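Local structure of De novo designed protein Foldit4 (Synthetic construct, 6WI5) at residues I7-Q12 and V48-R53. The protein has no known natural function, being a synthetic de novo designed protein in which two helices pack on a four-stranded antiparallel beta sheet. Numbering follows the deposited sequence.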
loop_
_atom_site.group_PDB
_atom_site.type_symbol
_atom_site.label_atom_id
_atom_site.label_comp_id
_atom_site.label_asym_id
_atom_site.label_seq_id
_atom_site.Cartn_x
_atom_site.Cartn_y
_atom_site.Cartn_z
ATOM N N ILE A 7 0.898 5.034 0.172
ATOM C CA ILE A 7 2.050 4.169 0.394
ATOM C C ILE A 7 2.838 4.086 -0.905
ATOM O O ILE A 7 2.281 3.737 -1.951
ATOM C CB ILE A 7 1.624 2.768 0.866
ATOM C CG1 ILE A 7 0.704 2.871 2.083
ATOM C CG2 ILE A 7 2.846 1.923 1.194
ATOM C CD1 ILE A 7 0.183 1.537 2.562
ATOM N N ARG A 8 4.125 4.409 -0.836
ATOM C CA ARG A 8 5.021 4.345 -1.985
ATOM C C ARG A 8 6.051 3.254 -1.732
ATOM O O ARG A 8 6.757 3.290 -0.720
ATOM C CB ARG A 8 5.710 5.688 -2.223
ATOM C CG ARG A 8 6.629 5.701 -3.435
ATOM C CD ARG A 8 7.431 6.990 -3.498
ATOM N NE ARG A 8 8.349 7.112 -2.368
ATOM C CZ ARG A 8 9.090 8.185 -2.120
ATOM N NH1 ARG A 8 9.022 9.240 -2.923
ATOM N NH2 ARG A 8 9.898 8.209 -1.069
ATOM N N ILE A 9 6.136 2.294 -2.648
ATOM C CA ILE A 9 7.013 1.138 -2.505
ATOM C C ILE A 9 7.992 1.137 -3.668
ATOM O O ILE A 9 7.579 1.103 -4.834
ATOM C CB ILE A 9 6.217 -0.175 -2.463
ATOM C CG1 ILE A 9 5.082 -0.073 -1.445
ATOM C CG2 ILE A 9 7.138 -1.345 -2.136
ATOM C CD1 ILE A 9 3.822 -0.772 -1.880
ATOM N N ARG A 10 9.285 1.167 -3.354
ATOM C CA ARG A 10 10.333 1.059 -4.364
ATOM C C ARG A 10 10.666 -0.415 -4.558
ATOM O O ARG A 10 11.174 -1.071 -3.643
ATOM C CB ARG A 10 11.569 1.856 -3.955
ATOM C CG ARG A 10 11.472 3.342 -4.258
ATOM C CD ARG A 10 12.746 4.074 -3.866
ATOM N NE ARG A 10 13.200 4.979 -4.919
ATOM C CZ ARG A 10 14.097 4.654 -5.846
ATOM N NH1 ARG A 10 14.453 5.538 -6.767
ATOM N NH2 ARG A 10 14.638 3.443 -5.849
ATOM N N VAL A 11 10.374 -0.936 -5.747
ATOM C CA VAL A 11 10.596 -2.340 -6.073
ATOM C C VAL A 11 11.878 -2.458 -6.882
ATOM O O VAL A 11 12.135 -1.649 -7.783
ATOM C CB VAL A 11 9.397 -2.928 -6.840
ATOM C CG1 VAL A 11 9.541 -4.436 -6.983
ATOM C CG2 VAL A 11 8.094 -2.577 -6.137
ATOM N N GLN A 12 12.688 -3.468 -6.560
ATOM C CA GLN A 12 13.975 -3.638 -7.226
ATOM C C GLN A 12 13.791 -3.975 -8.702
ATOM O O GLN A 12 14.279 -3.258 -9.582
ATOM C CB GLN A 12 14.791 -4.723 -6.520
ATOM N N VAL A 48 10.911 0.562 -10.521
ATOM C CA VAL A 48 9.457 0.592 -10.429
ATOM C C VAL A 48 9.058 1.089 -9.047
ATOM O O VAL A 48 9.593 0.625 -8.034
ATOM C CB VAL A 48 8.841 -0.792 -10.700
ATOM C CG1 VAL A 48 7.331 -0.715 -10.604
ATOM C CG2 VAL A 48 9.269 -1.309 -12.063
ATOM N N GLU A 49 8.119 2.031 -9.011
ATOM C CA GLU A 49 7.483 2.480 -7.780
ATOM C C GLU A 49 6.014 2.084 -7.807
ATOM O O GLU A 49 5.313 2.352 -8.789
ATOM C CB GLU A 49 7.608 3.994 -7.604
ATOM C CG GLU A 49 8.965 4.475 -7.125
ATOM C CD GLU A 49 8.957 5.952 -6.782
ATOM O OE1 GLU A 49 7.944 6.624 -7.069
ATOM O OE2 GLU A 49 9.962 6.441 -6.223
ATOM N N VAL A 50 5.552 1.446 -6.734
ATOM C CA VAL A 50 4.147 1.091 -6.573
ATOM C C VAL A 50 3.518 2.071 -5.594
ATOM O O VAL A 50 3.984 2.208 -4.456
ATOM C CB VAL A 50 3.985 -0.356 -6.080
ATOM C CG1 VAL A 50 2.513 -0.684 -5.882
ATOM C CG2 VAL A 50 4.626 -1.326 -7.065
ATOM N N HIS A 51 2.469 2.756 -6.036
ATOM C CA HIS A 51 1.767 3.744 -5.224
ATOM C C HIS A 51 0.391 3.200 -4.870
ATOM O O HIS A 51 -0.390 2.853 -5.762
ATOM C CB HIS A 51 1.646 5.077 -5.961
ATOM C CG HIS A 51 2.957 5.768 -6.179
ATOM N ND1 HIS A 51 3.294 6.941 -5.540
ATOM C CD2 HIS A 51 4.015 5.444 -6.958
ATOM C CE1 HIS A 51 4.504 7.314 -5.921
ATOM N NE2 HIS A 51 4.963 6.423 -6.780
ATOM N N VAL A 52 0.100 3.128 -3.574
ATOM C CA VAL A 52 -1.180 2.646 -3.068
ATOM C C VAL A 52 -1.825 3.775 -2.280
ATOM O O VAL A 52 -1.229 4.288 -1.325
ATOM C CB VAL A 52 -1.017 1.397 -2.188
ATOM C CG1 VAL A 52 -2.377 0.856 -1.778
ATOM C CG2 VAL A 52 -0.202 0.333 -2.911
ATOM N N ARG A 53 -3.035 4.159 -2.673
ATOM C CA ARG A 53 -3.812 5.158 -1.952
ATOM C C ARG A 53 -5.058 4.504 -1.373
ATOM O O ARG A 53 -5.804 3.830 -2.093
ATOM C CB ARG A 53 -4.196 6.329 -2.859
ATOM C CG ARG A 53 -4.871 7.468 -2.114
ATOM C CD ARG A 53 -5.102 8.671 -3.011
ATOM N NE ARG A 53 -5.946 8.347 -4.155
ATOM C CZ ARG A 53 -7.274 8.313 -4.118
ATOM N NH1 ARG A 53 -7.913 8.576 -2.986
ATOM N NH2 ARG A 53 -7.963 8.011 -5.210
#
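One face of the His-51 ring is covered by the aliphatic part of Arg-8: CG stands 4.0 Å from the ring centroid and 26° off the ring normal, displaced toward the rim over CE1, which qualifies as a CH-pi contact. NE2 of the ring donates to Glu-49 OE1 (3.0 Å), the oxygen lying somewhat out of the ring plane and being met on its anti side, 29° out of the carboxylate plane, a His-carboxylate pair formed within strand 47-56. These groups lie on the polar face of 3-11 and 47-56, the two central strands of a ferredoxin-like (beta-alpha-beta-beta-alpha-beta) fold, whose four-stranded antiparallel sheet has the order 2-3-1-4. With its CG anti to the backbone N (chi1 -178°), Arg-8 runs beside His-51 and brings CD against the carboxylate of Glu-49; its guanidinium plane is nearly perpendicular to the ring plane. Arg-10 approaches the same carboxylate as a long salt bridge, NE to Glu-49 OE2 at 3.8 Å. That oxygen lies well out of the guanidinium plane, so the attraction is one of charge without a directed N-H. Arg-44 forms a further salt bridge to OE1, and these positive neighbours would probably favour an ionised Glu-49.

Five backbone hydrogen bonds join the strands, pairing Ile-7 with Val-52, Ile-9 with Val-50 and Val-11 with Val-48; between them, Arg-8/His-51 and Arg-10/Glu-49 are non-hydrogen-bonded pairs. The opposite face, made here of Ile-7, Ile-9, Val-11, Val-48, Val-50 and Val-52, packs against both helices: Ile-9 touches Leu-20 and Ile-24 of helix 17-31 and Ile-73 of helix 59-76, whereas Ile-7 meets Ile-69. Across the strands on this face, Ile-9 CD1 reaches Val-50 CG1 at 4.2 Å, and the closest side-chain carbons are Val-11 CG2 and Val-50 CG2, 3.8 Å apart.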